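Local coordinates for sulfonate ABC transporter, periplasmic sulfonate-binding protein SsuA (Methylobacillus flagellatus, PDB 3UIF), which probably binds sulfonates or related sulfur compounds in the periplasm and hands them to an ABC transporter for import, at residues A[280-285]-A[303-308]; A[81-84]-A[88-91]; A[288-291]-A[297-300]; A[134-139]-A[196-201]. One frame throughout, in Å; residues are numbered along the deposited sequence. Where two conformers were deposited one is given.

Interaction 1 of 4, residues A[280-285]-A[303-308]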
loop_
_atom_site.group_PDB
_atom_site.type_symbol
_atom_site.label_atom_id
_atom_site.label_comp_id
_atom_site.label_asym_id
_atom_site.label_seq_id
_atom_site.Cartn_x
_atom_site.Cartn_y
_atom_site.Cartn_z
ATOM N N GLU A 280 3.189 13.745 4.838
ATOM C CA GLU A 280 3.353 13.366 6.229
ATOM C C GLU A 280 3.571 11.840 6.432
ATOM O O GLU A 280 4.464 11.406 7.169
ATOM C CB GLU A 280 2.135 13.873 6.993
ATOM C CG GLU A 280 2.111 13.523 8.462
ATOM C CD GLU A 280 3.213 14.206 9.234
ATOM O OE1 GLU A 280 3.994 14.986 8.626
ATOM O OE2 GLU A 280 3.291 13.953 10.457
ATOM N N HIS A 281 2.754 11.035 5.767
ATOM C CA HIS A 281 2.955 9.600 5.759
ATOM C C HIS A 281 4.363 9.251 5.323
ATOM O O HIS A 281 5.006 8.400 5.931
ATOM C CB HIS A 281 1.911 8.926 4.868
ATOM C CG HIS A 281 2.170 7.463 4.637
ATOM N ND1 HIS A 281 1.850 6.515 5.550
ATOM C CD2 HIS A 281 2.785 6.796 3.572
ATOM C CE1 HIS A 281 2.221 5.297 5.081
ATOM N NE2 HIS A 281 2.794 5.473 3.875
ATOM N N TYR A 282 4.863 9.902 4.274
ATOM C CA TYR A 282 6.214 9.618 3.772
ATOM C C TYR A 282 7.355 10.071 4.692
ATOM O O TYR A 282 8.303 9.312 4.928
ATOM C CB TYR A 282 6.381 10.121 2.341
ATOM C CG TYR A 282 5.843 9.105 1.375
ATOM C CD1 TYR A 282 6.670 8.089 0.887
ATOM C CD2 TYR A 282 4.497 9.124 0.975
ATOM C CE1 TYR A 282 6.181 7.132 0.017
ATOM C CE2 TYR A 282 3.999 8.163 0.108
ATOM C CZ TYR A 282 4.846 7.166 -0.362
ATOM O OH TYR A 282 4.392 6.198 -1.225
ATOM N N ARG A 283 7.241 11.285 5.219
ATOM C CA ARG A 283 8.089 11.747 6.306
ATOM C C ARG A 283 8.074 10.736 7.469
ATOM O O ARG A 283 9.124 10.347 7.976
ATOM C CB ARG A 283 7.652 13.146 6.791
ATOM C CG ARG A 283 8.449 13.638 8.000
ATOM C CD ARG A 283 7.922 14.930 8.650
ATOM N NE ARG A 283 6.743 14.745 9.526
ATOM C CZ ARG A 283 6.776 14.270 10.775
ATOM N NH1 ARG A 283 5.650 14.164 11.474
ATOM N NH2 ARG A 283 7.927 13.899 11.337
ATOM N N LYS A 284 6.887 10.304 7.884
ATOM C CA LYS A 284 6.780 9.401 9.026
ATOM C C LYS A 284 7.398 8.037 8.717
ATOM O O LYS A 284 8.188 7.503 9.515
ATOM C CB LYS A 284 5.330 9.251 9.459
ATOM C CG LYS A 284 4.836 10.368 10.350
ATOM C CD LYS A 284 3.423 10.081 10.824
ATOM C CE LYS A 284 2.991 11.048 11.919
ATOM N NZ LYS A 284 1.743 10.569 12.591
ATOM N N ALA A 285 7.048 7.503 7.544
ATOM C CA ALA A 285 7.520 6.209 7.095
ATOM C C ALA A 285 9.035 6.149 6.951
ATOM O O ALA A 285 9.639 5.127 7.268
ATOM C CB ALA A 285 6.844 5.808 5.791
ATOM N N GLN A 303 13.047 14.464 -2.930
ATOM C CA GLN A 303 13.585 13.923 -4.189
ATOM C C GLN A 303 12.897 12.616 -4.669
ATOM O O GLN A 303 13.031 12.199 -5.823
ATOM C CB GLN A 303 15.096 13.706 -4.029
ATOM C CG GLN A 303 15.880 13.504 -5.324
ATOM C CD GLN A 303 17.366 13.198 -5.073
ATOM O OE1 GLN A 303 17.924 12.271 -5.670
ATOM N NE2 GLN A 303 18.008 13.966 -4.181
HETATM N N MSE A 304 12.164 11.981 -3.767
HETATM C CA MSE A 304 11.497 10.713 -4.022
HETATM C C MSE A 304 10.060 10.917 -4.454
HETATM O O MSE A 304 9.449 10.013 -5.015
HETATM C CB MSE A 304 11.643 10.063 -2.663
HETATM C CG MSE A 304 10.827 8.809 -2.459
HETATM SE SE MSE A 304 11.326 8.163 -0.663
HETATM C CE MSE A 304 10.387 6.470 -0.901
ATOM N N LEU A 305 9.502 12.100 -4.218
ATOM C CA LEU A 305 8.150 12.389 -4.677
ATOM C C LEU A 305 8.117 13.378 -5.836
ATOM O O LEU A 305 8.593 14.507 -5.707
ATOM C CB LEU A 305 7.306 12.944 -3.537
ATOM C CG LEU A 305 7.276 12.242 -2.185
ATOM C CD1 LEU A 305 6.541 13.146 -1.208
ATOM C CD2 LEU A 305 6.654 10.855 -2.277
ATOM N N ASN A 306 7.545 12.957 -6.961
ATOM C CA ASN A 306 7.386 13.824 -8.117
ATOM C C ASN A 306 5.918 14.002 -8.526
ATOM O O ASN A 306 5.365 13.143 -9.209
ATOM C CB ASN A 306 8.215 13.287 -9.281
ATOM C CG ASN A 306 8.305 14.265 -10.440
ATOM O OD1 ASN A 306 7.646 15.304 -10.461
ATOM N ND2 ASN A 306 9.122 13.926 -11.414
ATOM N N PRO A 307 5.288 15.126 -8.122
ATOM C CA PRO A 307 3.875 15.395 -8.433
ATOM C C PRO A 307 3.589 15.921 -9.849
ATOM O O PRO A 307 2.426 16.157 -10.186
ATOM C CB PRO A 307 3.487 16.462 -7.396
ATOM C CG PRO A 307 4.757 17.201 -7.154
ATOM C CD PRO A 307 5.876 16.196 -7.291
ATOM N N HIS A 308 4.621 16.102 -10.667
ATOM C CA HIS A 308 4.446 16.744 -11.982
ATOM C C HIS A 308 3.553 15.996 -12.953
ATOM O O HIS A 308 2.817 16.620 -13.719
ATOM C CB HIS A 308 5.805 17.089 -12.625
ATOM C CG HIS A 308 5.715 17.476 -14.091
ATOM N ND1 HIS A 308 5.156 18.639 -14.509
ATOM C CD2 HIS A 308 6.124 16.794 -15.253
ATOM C CE1 HIS A 308 5.217 18.707 -15.868
ATOM N NE2 HIS A 308 5.807 17.576 -16.320
#
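Leu-305 lays its CD2 methyl over one face of the Tyr-282 ring. The contact lies in the two-lobed fold of the type II periplasmic binding proteins. It joins helix 276-291 to the chain that leaves the short helix 301-304. CD2 of Leu-305 is 4.1 Å from the centroid of the Tyr-282 ring and 9° off the ring normal. This is a CH-pi contact with the methyl almost over the middle of the ring. With CG of Leu-305 anti to its carbonyl carbon (chi1 -49°), the branch reaches out to the helix. The selenomethionine Met-304 takes the edge of the same ring. Its CE is 4.4 Å from Tyr-282 CE1, near the ring plane. Two consecutive residues thus border the ring on a face and at an edge, and both contacts are apolar. Tyr-282 also touches Leu-91 and Trp-205, so the contact rests on the strands of the larger sheet. Elsewhere on the helix, Arg-283 grips Glu-280 side-on. Its NE bonds to Glu-280 OE1 at 2.9 Å, while NH1 bonds to OE2 and completes the salt bridge. This pair lies one turn apart on a more exposed side of the helix. In 303-308 a capping bond leads into the next helix: Asn-306 OD1 accepts from His-308 N at 3.1 Å, with the donor 39° out of the carbonyl plane.

Interaction 2 of 4, residues A[81-84]-A[88-91]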
loop_
_atom_site.group_PDB
_atom_site.type_symbol
_atom_site.label_atom_id
_atom_site.label_comp_id
_atom_site.label_asym_id
_atom_site.label_seq_id
_atom_site.Cartn_x
_atom_site.Cartn_y
_atom_site.Cartn_z
ATOM N N ILE A 81 13.485 1.731 1.317
ATOM C CA ILE A 81 14.717 0.991 1.655
ATOM C C ILE A 81 15.777 1.092 0.553
ATOM O O ILE A 81 16.958 1.249 0.840
ATOM C CB ILE A 81 14.411 -0.484 2.030
ATOM C CG1 ILE A 81 13.589 -0.531 3.325
ATOM C CG2 ILE A 81 15.678 -1.327 2.137
ATOM C CD1 ILE A 81 12.723 -1.766 3.459
ATOM N N LEU A 82 15.340 1.017 -0.698
ATOM C CA LEU A 82 16.208 1.210 -1.856
ATOM C C LEU A 82 16.831 2.615 -1.880
ATOM O O LEU A 82 18.056 2.770 -1.989
ATOM C CB LEU A 82 15.413 0.943 -3.144
ATOM C CG LEU A 82 16.103 1.121 -4.497
ATOM C CD1 LEU A 82 17.379 0.289 -4.580
ATOM C CD2 LEU A 82 15.151 0.796 -5.639
ATOM N N ASN A 83 15.971 3.626 -1.766
ATOM C CA ASN A 83 16.374 5.026 -1.820
ATOM C C ASN A 83 17.315 5.463 -0.714
ATOM O O ASN A 83 18.127 6.367 -0.905
ATOM C CB ASN A 83 15.149 5.927 -1.859
ATOM C CG ASN A 83 14.471 5.912 -3.206
ATOM O OD1 ASN A 83 15.092 5.604 -4.218
ATOM N ND2 ASN A 83 13.187 6.241 -3.229
ATOM N N ALA A 84 17.210 4.830 0.447
ATOM C CA ALA A 84 18.136 5.115 1.536
ATOM C C ALA A 84 19.560 4.753 1.108
ATOM O O ALA A 84 20.479 5.556 1.265
ATOM C CB ALA A 84 17.722 4.372 2.793
ATOM N N THR A 88 17.211 6.300 -6.205
ATOM C CA THR A 88 17.098 5.465 -7.406
ATOM C C THR A 88 15.747 5.616 -8.096
ATOM O O THR A 88 15.651 5.513 -9.318
ATOM C CB THR A 88 17.366 3.969 -7.088
ATOM O OG1 THR A 88 18.676 3.809 -6.506
ATOM C CG2 THR A 88 17.247 3.097 -8.348
ATOM N N VAL A 89 14.721 5.898 -7.302
ATOM C CA VAL A 89 13.334 5.705 -7.710
ATOM C C VAL A 89 12.417 6.809 -7.151
ATOM O O VAL A 89 12.673 7.341 -6.067
ATOM C CB VAL A 89 12.919 4.262 -7.325
ATOM C CG1 VAL A 89 11.639 4.190 -6.514
ATOM C CG2 VAL A 89 12.880 3.375 -8.554
ATOM N N GLN A 90 11.380 7.149 -7.917
ATOM C CA GLN A 90 10.447 8.262 -7.648
ATOM C C GLN A 90 9.014 7.769 -7.663
ATOM O O GLN A 90 8.663 6.934 -8.504
ATOM C CB GLN A 90 10.464 9.233 -8.812
ATOM C CG GLN A 90 11.255 10.486 -8.679
ATOM C CD GLN A 90 11.539 11.037 -10.066
ATOM O OE1 GLN A 90 10.672 11.648 -10.694
ATOM N NE2 GLN A 90 12.761 10.805 -10.565
ATOM N N LEU A 91 8.169 8.333 -6.803
ATOM C CA LEU A 91 6.732 8.088 -6.891
ATOM C C LEU A 91 6.121 9.033 -7.940
ATOM O O LEU A 91 6.107 10.260 -7.736
ATOM C CB LEU A 91 6.055 8.273 -5.528
ATOM C CG LEU A 91 4.543 8.021 -5.471
ATOM C CD1 LEU A 91 4.204 6.561 -5.760
ATOM C CD2 LEU A 91 4.019 8.420 -4.104
#
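Asn-83 reaches from helix 77-85 to the backbone at the start of strand 89-94. Its CB packs on Ala-299. CG stands beside the backbone N (chi1 -74°), and from there the amide spreads over Thr-88 and Val-89. OD1 of Asn-83 accepts from Thr-88 N at 3.0 Å, with the donor tilted 30° from the carbonyl plane. The same OD1 takes Val-89 N at 3.1 Å, this time in the carbonyl plane and on a lone pair. ND2 of Asn-83 donates to Val-89 O at 3.1 Å, from above the plane of that carbonyl. Three bonds therefore fix the amide's rotation and tie the helix to the chain just after the turn. With an alanine here, the N-H groups of Thr-88 and Val-89 would probably lose this acceptor and the turn would be less firmly held. Beside the amide, Leu-82 crosses Thr-88 at about a right angle, with Leu-82 CG 4.1 Å from Thr-88 CB. Leu-82 CD2 also lies against Val-89 CB. Leu-82 and Val-89 both touch Phe-64 of helix 56-65. Val-89 also meets Trp-205 on strand 202-207, the antiparallel neighbour of strand 89-94.

Interaction 3 of 4, residues A[288-291]-A[297-300]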
loop_
_atom_site.group_PDB
_atom_site.type_symbol
_atom_site.label_atom_id
_atom_site.label_comp_id
_atom_site.label_asym_id
_atom_site.label_seq_id
_atom_site.Cartn_x
_atom_site.Cartn_y
_atom_site.Cartn_z
ATOM N N TYR A 288 10.521 5.919 10.489
ATOM C CA TYR A 288 10.284 4.594 11.065
ATOM C C TYR A 288 11.181 3.527 10.443
ATOM O O TYR A 288 11.615 2.594 11.119
ATOM C CB TYR A 288 8.810 4.196 10.919
ATOM C CG TYR A 288 8.575 2.705 10.745
ATOM C CD1 TYR A 288 8.528 2.128 9.466
ATOM C CD2 TYR A 288 8.408 1.870 11.851
ATOM C CE1 TYR A 288 8.324 0.764 9.294
ATOM C CE2 TYR A 288 8.198 0.509 11.691
ATOM C CZ TYR A 288 8.159 -0.041 10.414
ATOM O OH TYR A 288 7.950 -1.391 10.247
ATOM N N ALA A 289 11.424 3.647 9.139
ATOM C CA ALA A 289 12.292 2.693 8.444
ATOM C C ALA A 289 13.699 2.675 9.055
ATOM O O ALA A 289 14.306 1.613 9.223
ATOM C CB ALA A 289 12.362 3.015 6.967
ATOM N N GLN A 290 14.209 3.851 9.403
ATOM C CA GLN A 290 15.512 3.945 10.019
ATOM C C GLN A 290 15.507 3.455 11.472
ATOM O O GLN A 290 16.401 2.703 11.877
ATOM C CB GLN A 290 16.028 5.377 9.935
ATOM C CG GLN A 290 17.464 5.527 10.416
ATOM C CD GLN A 290 17.858 6.973 10.575
ATOM O OE1 GLN A 290 17.071 7.776 11.078
ATOM N NE2 GLN A 290 19.073 7.322 10.140
ATOM N N ALA A 291 14.509 3.880 12.249
ATOM C CA ALA A 291 14.421 3.518 13.670
ATOM C C ALA A 291 14.269 2.005 13.888
ATOM O O ALA A 291 14.917 1.440 14.774
ATOM C CB ALA A 291 13.304 4.292 14.363
ATOM N N THR A 297 20.284 4.800 7.022
ATOM C CA THR A 297 20.115 6.180 6.559
ATOM C C THR A 297 18.629 6.550 6.376
ATOM O O THR A 297 17.754 5.676 6.388
ATOM C CB THR A 297 20.952 6.350 5.255
ATOM O OG1 THR A 297 22.303 6.649 5.615
ATOM C CG2 THR A 297 20.432 7.441 4.291
ATOM N N GLN A 298 18.348 7.846 6.250
ATOM C CA GLN A 298 17.011 8.314 5.870
ATOM C C GLN A 298 16.984 8.891 4.455
ATOM O O GLN A 298 17.716 9.810 4.140
ATOM C CB GLN A 298 16.491 9.346 6.861
ATOM C CG GLN A 298 15.891 8.762 8.130
ATOM C CD GLN A 298 14.979 9.755 8.842
ATOM O OE1 GLN A 298 14.164 10.428 8.213
ATOM N NE2 GLN A 298 15.114 9.849 10.159
ATOM N N ALA A 299 16.127 8.337 3.604
ATOM C CA ALA A 299 15.955 8.832 2.243
ATOM C C ALA A 299 15.422 10.256 2.255
ATOM O O ALA A 299 14.581 10.593 3.080
ATOM C CB ALA A 299 15.001 7.926 1.479
ATOM N N ASP A 300 15.923 11.087 1.345
ATOM C CA ASP A 300 15.388 12.424 1.102
ATOM C C ASP A 300 13.962 12.279 0.540
ATOM O O ASP A 300 13.767 11.770 -0.568
ATOM C CB ASP A 300 16.320 13.160 0.129
ATOM C CG ASP A 300 15.883 14.597 -0.172
ATOM O OD1 ASP A 300 14.863 15.082 0.369
ATOM O OD2 ASP A 300 16.582 15.262 -0.970
#
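Gln-290 holds CG opposite its backbone N (chi1 -173°) and runs extended from the helix, while Gln-298 turns CG in beside its own N (chi1 -81°). The two chains cross at about a right angle, and their amide planes are perpendicular. Gln-298 NE2 donates to Gln-290 OE1 at 3.0 Å, in a fairly straight bond. The acceptor lies in the amide plane of Gln-298. Relative to the Gln-290 carbonyl, the donor sits 41° out of plane, not on a lone pair. The carbon chains also touch: CG of Gln-298 is 3.8 Å from Gln-290 CB. The other end of the Gln-290 amide serves the loop backbone. Its NE2 donates to Arg-296 O and passes over Thr-297, 3.9 Å from Thr-297 CA. One side chain thus binds the loop at both ends of its amide. A leucine in its place would probably cost Gln-298 NE2 its acceptor and Arg-296 O its donor, and let the loop move. This is a surface loop between two consecutive helices, tied back to the last turn of the first, helix 276-291. It leads to helix 301-304, where Asp-300 is the N-cap residue.

Interaction 4 of 4, residues A[134-139]-A[196-201]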
loop_
_atom_site.group_PDB
_atom_site.type_symbol
_atom_site.label_atom_id
_atom_site.label_comp_id
_atom_site.label_asym_id
_atom_site.label_seq_id
_atom_site.Cartn_x
_atom_site.Cartn_y
_atom_site.Cartn_z
ATOM N N PHE A 134 1.098 0.741 14.051
ATOM C CA PHE A 134 1.140 0.271 15.415
ATOM C C PHE A 134 1.931 1.263 16.271
ATOM O O PHE A 134 1.476 1.689 17.349
ATOM C CB PHE A 134 1.744 -1.127 15.480
ATOM C CG PHE A 134 1.745 -1.722 16.865
ATOM C CD1 PHE A 134 0.557 -2.169 17.453
ATOM C CD2 PHE A 134 2.934 -1.838 17.586
ATOM C CE1 PHE A 134 0.557 -2.730 18.715
ATOM C CE2 PHE A 134 2.936 -2.397 18.858
ATOM C CZ PHE A 134 1.747 -2.843 19.422
ATOM N N SER A 135 3.102 1.642 15.764
ATOM C CA SER A 135 3.951 2.618 16.419
ATOM C C SER A 135 3.226 3.957 16.654
ATOM O O SER A 135 3.280 4.508 17.762
ATOM C CB SER A 135 5.240 2.809 15.627
ATOM O OG SER A 135 5.962 3.896 16.158
ATOM N N ASN A 136 2.541 4.453 15.620
ATOM C CA ASN A 136 1.692 5.632 15.729
ATOM C C ASN A 136 0.674 5.540 16.856
ATOM O O ASN A 136 0.545 6.444 17.685
ATOM C CB ASN A 136 0.914 5.831 14.432
ATOM C CG ASN A 136 1.787 6.274 13.280
ATOM O OD1 ASN A 136 1.277 6.602 12.223
ATOM N ND2 ASN A 136 3.100 6.264 13.472
ATOM N N LEU A 137 -0.073 4.442 16.851
ATOM C CA LEU A 137 -1.083 4.192 17.855
ATOM C C LEU A 137 -0.463 4.224 19.242
ATOM O O LEU A 137 -1.026 4.842 20.155
ATOM C CB LEU A 137 -1.782 2.860 17.579
ATOM C CG LEU A 137 -2.685 2.248 18.652
ATOM C CD1 LEU A 137 -3.848 3.174 19.005
ATOM C CD2 LEU A 137 -3.178 0.889 18.172
ATOM N N LEU A 138 0.699 3.587 19.400
ATOM C CA LEU A 138 1.397 3.611 20.691
ATOM C C LEU A 138 1.750 5.033 21.091
ATOM O O LEU A 138 1.467 5.456 22.212
ATOM C CB LEU A 138 2.653 2.737 20.673
ATOM C CG LEU A 138 2.477 1.236 20.419
ATOM C CD1 LEU A 138 3.765 0.499 20.736
ATOM C CD2 LEU A 138 1.317 0.658 21.211
ATOM N N GLN A 139 2.341 5.771 20.159
ATOM C CA GLN A 139 2.702 7.166 20.375
ATOM C C GLN A 139 1.480 7.976 20.786
ATOM O O GLN A 139 1.534 8.749 21.737
ATOM C CB GLN A 139 3.284 7.744 19.096
ATOM C CG GLN A 139 4.508 8.619 19.290
ATOM C CD GLN A 139 5.449 8.526 18.094
ATOM O OE1 GLN A 139 6.654 8.788 18.207
ATOM N NE2 GLN A 139 4.906 8.121 16.944
ATOM N N VAL A 196 -5.575 9.943 8.078
ATOM C CA VAL A 196 -5.372 9.335 6.766
ATOM C C VAL A 196 -3.957 8.776 6.548
ATOM O O VAL A 196 -3.809 7.753 5.899
ATOM C CB VAL A 196 -5.742 10.325 5.633
ATOM C CG1 VAL A 196 -5.443 9.723 4.268
ATOM C CG2 VAL A 196 -7.214 10.705 5.725
ATOM N N ASP A 197 -2.935 9.443 7.088
ATOM C CA ASP A 197 -1.534 9.017 6.921
ATOM C C ASP A 197 -1.117 7.721 7.638
ATOM O O ASP A 197 -0.052 7.191 7.359
ATOM C CB ASP A 197 -0.557 10.147 7.281
ATOM C CG ASP A 197 -0.799 10.714 8.650
ATOM O OD1 ASP A 197 0.082 10.602 9.541
ATOM O OD2 ASP A 197 -1.894 11.278 8.842
ATOM N N TRP A 198 -1.946 7.220 8.548
ATOM C CA TRP A 198 -1.659 5.951 9.226
ATOM C C TRP A 198 -1.961 4.766 8.357
ATOM O O TRP A 198 -1.572 3.640 8.669
ATOM C CB TRP A 198 -2.464 5.820 10.498
ATOM C CG TRP A 198 -2.168 6.853 11.553
ATOM C CD1 TRP A 198 -1.738 8.164 11.375
ATOM C CD2 TRP A 198 -2.336 6.700 13.000
ATOM N NE1 TRP A 198 -1.613 8.803 12.580
ATOM C CE2 TRP A 198 -1.961 7.986 13.593
ATOM C CE3 TRP A 198 -2.737 5.657 13.838
ATOM C CZ2 TRP A 198 -1.992 8.195 14.955
ATOM C CZ3 TRP A 198 -2.775 5.893 15.218
ATOM C CH2 TRP A 198 -2.409 7.130 15.757
ATOM N N LYS A 199 -2.672 5.007 7.264
ATOM C CA LYS A 199 -3.003 3.975 6.312
ATOM C C LYS A 199 -1.805 3.676 5.423
ATOM O O LYS A 199 -0.939 4.532 5.233
ATOM C CB LYS A 199 -4.168 4.442 5.459
ATOM C CG LYS A 199 -5.534 4.149 6.046
ATOM C CD LYS A 199 -6.547 5.137 5.478
ATOM C CE LYS A 199 -7.879 5.043 6.196
ATOM N NZ LYS A 199 -8.764 4.282 5.291
ATOM N N LEU A 200 -1.769 2.470 4.872
ATOM C CA LEU A 200 -0.688 2.064 3.953
ATOM C C LEU A 200 -0.805 2.723 2.566
ATOM O O LEU A 200 -1.910 2.942 2.042
ATOM C CB LEU A 200 -0.624 0.531 3.827
ATOM C CG LEU A 200 0.128 -0.195 4.952
ATOM C CD1 LEU A 200 -0.007 0.520 6.294
ATOM C CD2 LEU A 200 -0.299 -1.636 5.086
HETATM N N MSE A 201 0.346 3.045 1.988
HETATM C CA MSE A 201 0.394 3.769 0.711
HETATM C C MSE A 201 1.309 3.099 -0.314
HETATM O O MSE A 201 1.699 1.938 -0.152
HETATM C CB MSE A 201 0.788 5.213 1.004
HETATM C CG MSE A 201 -0.246 5.886 1.905
HETATM SE SE MSE A 201 -0.165 7.844 1.682
HETATM C CE MSE A 201 -1.531 8.391 2.993
#
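The indole of Trp-198 carries Asn-136 on one face and has Asp-197 CG in its plane at the edge. Asn-136 CB is 3.5 Å from the centroid of the six-membered ring, 4° off the normal, a CH-pi contact. OD1 of Asn-136 lies over the five-membered ring, 3.5 Å from Trp-198 CD1. The amide plane is turned 72° from the indole plane, so the group stands steeply on the ring and does not stack flat. OD1 comes over the face, and is therefore not placed to take the indole N-H. With CG of Asn-136 beside its backbone N (chi1 -71°), the side chain runs back along the tryptophan in the opposite direction. The far end of the indole reaches the helix backbone. Leu-137 N lies obliquely to the ring, 3.5 Å from Trp-198 CZ3, and Leu-137 CB packs on the same atom. Trp-198 CH2 lies 3.6 Å from Asn-136 O. The contact is buried and made by CH-pi and van der Waals interactions. Trp-198 also touches Trp-189 of strand 185-190 and Lys-284 of helix 276-291, so it sits where helix, strand and helix meet. The 196-201 segment lies between strand 185-190 of the five-stranded sheet and strand 202-207 of the larger sheet. It thus forms part of a crossing between lobes, and Leu-200 makes backbone bonds to Thr-98 and Ser-99 on the stretch that joins strands 89-94 and 102-106.

Overall arrangement
Interactions 1 and 4 are buried and apolar in the main, each built on one face of an aromatic ring. Interaction 2 is partly buried, and amide-to-backbone bonds dominate it. Interaction 3 is a surface contact between two glutamines. Helix 276-291 serves both 1 and 3, and interaction 3 is nested in the loop that 1 closes. Met-304 O to Leu-91 N, a probable hydrogen bond, ties 1 to 2. Thr-297 CG2 packs against Ala-84 O and so brings 3 against 2. His-281 reaches Asp-197 O and links 1 to 4. Interactions 2 and 4 lie about 21 Å apart between centres and about 7 Å between nearest atoms; helix 276-291 touches both, through Tyr-282 on Leu-91 and His-281 on Asp-197.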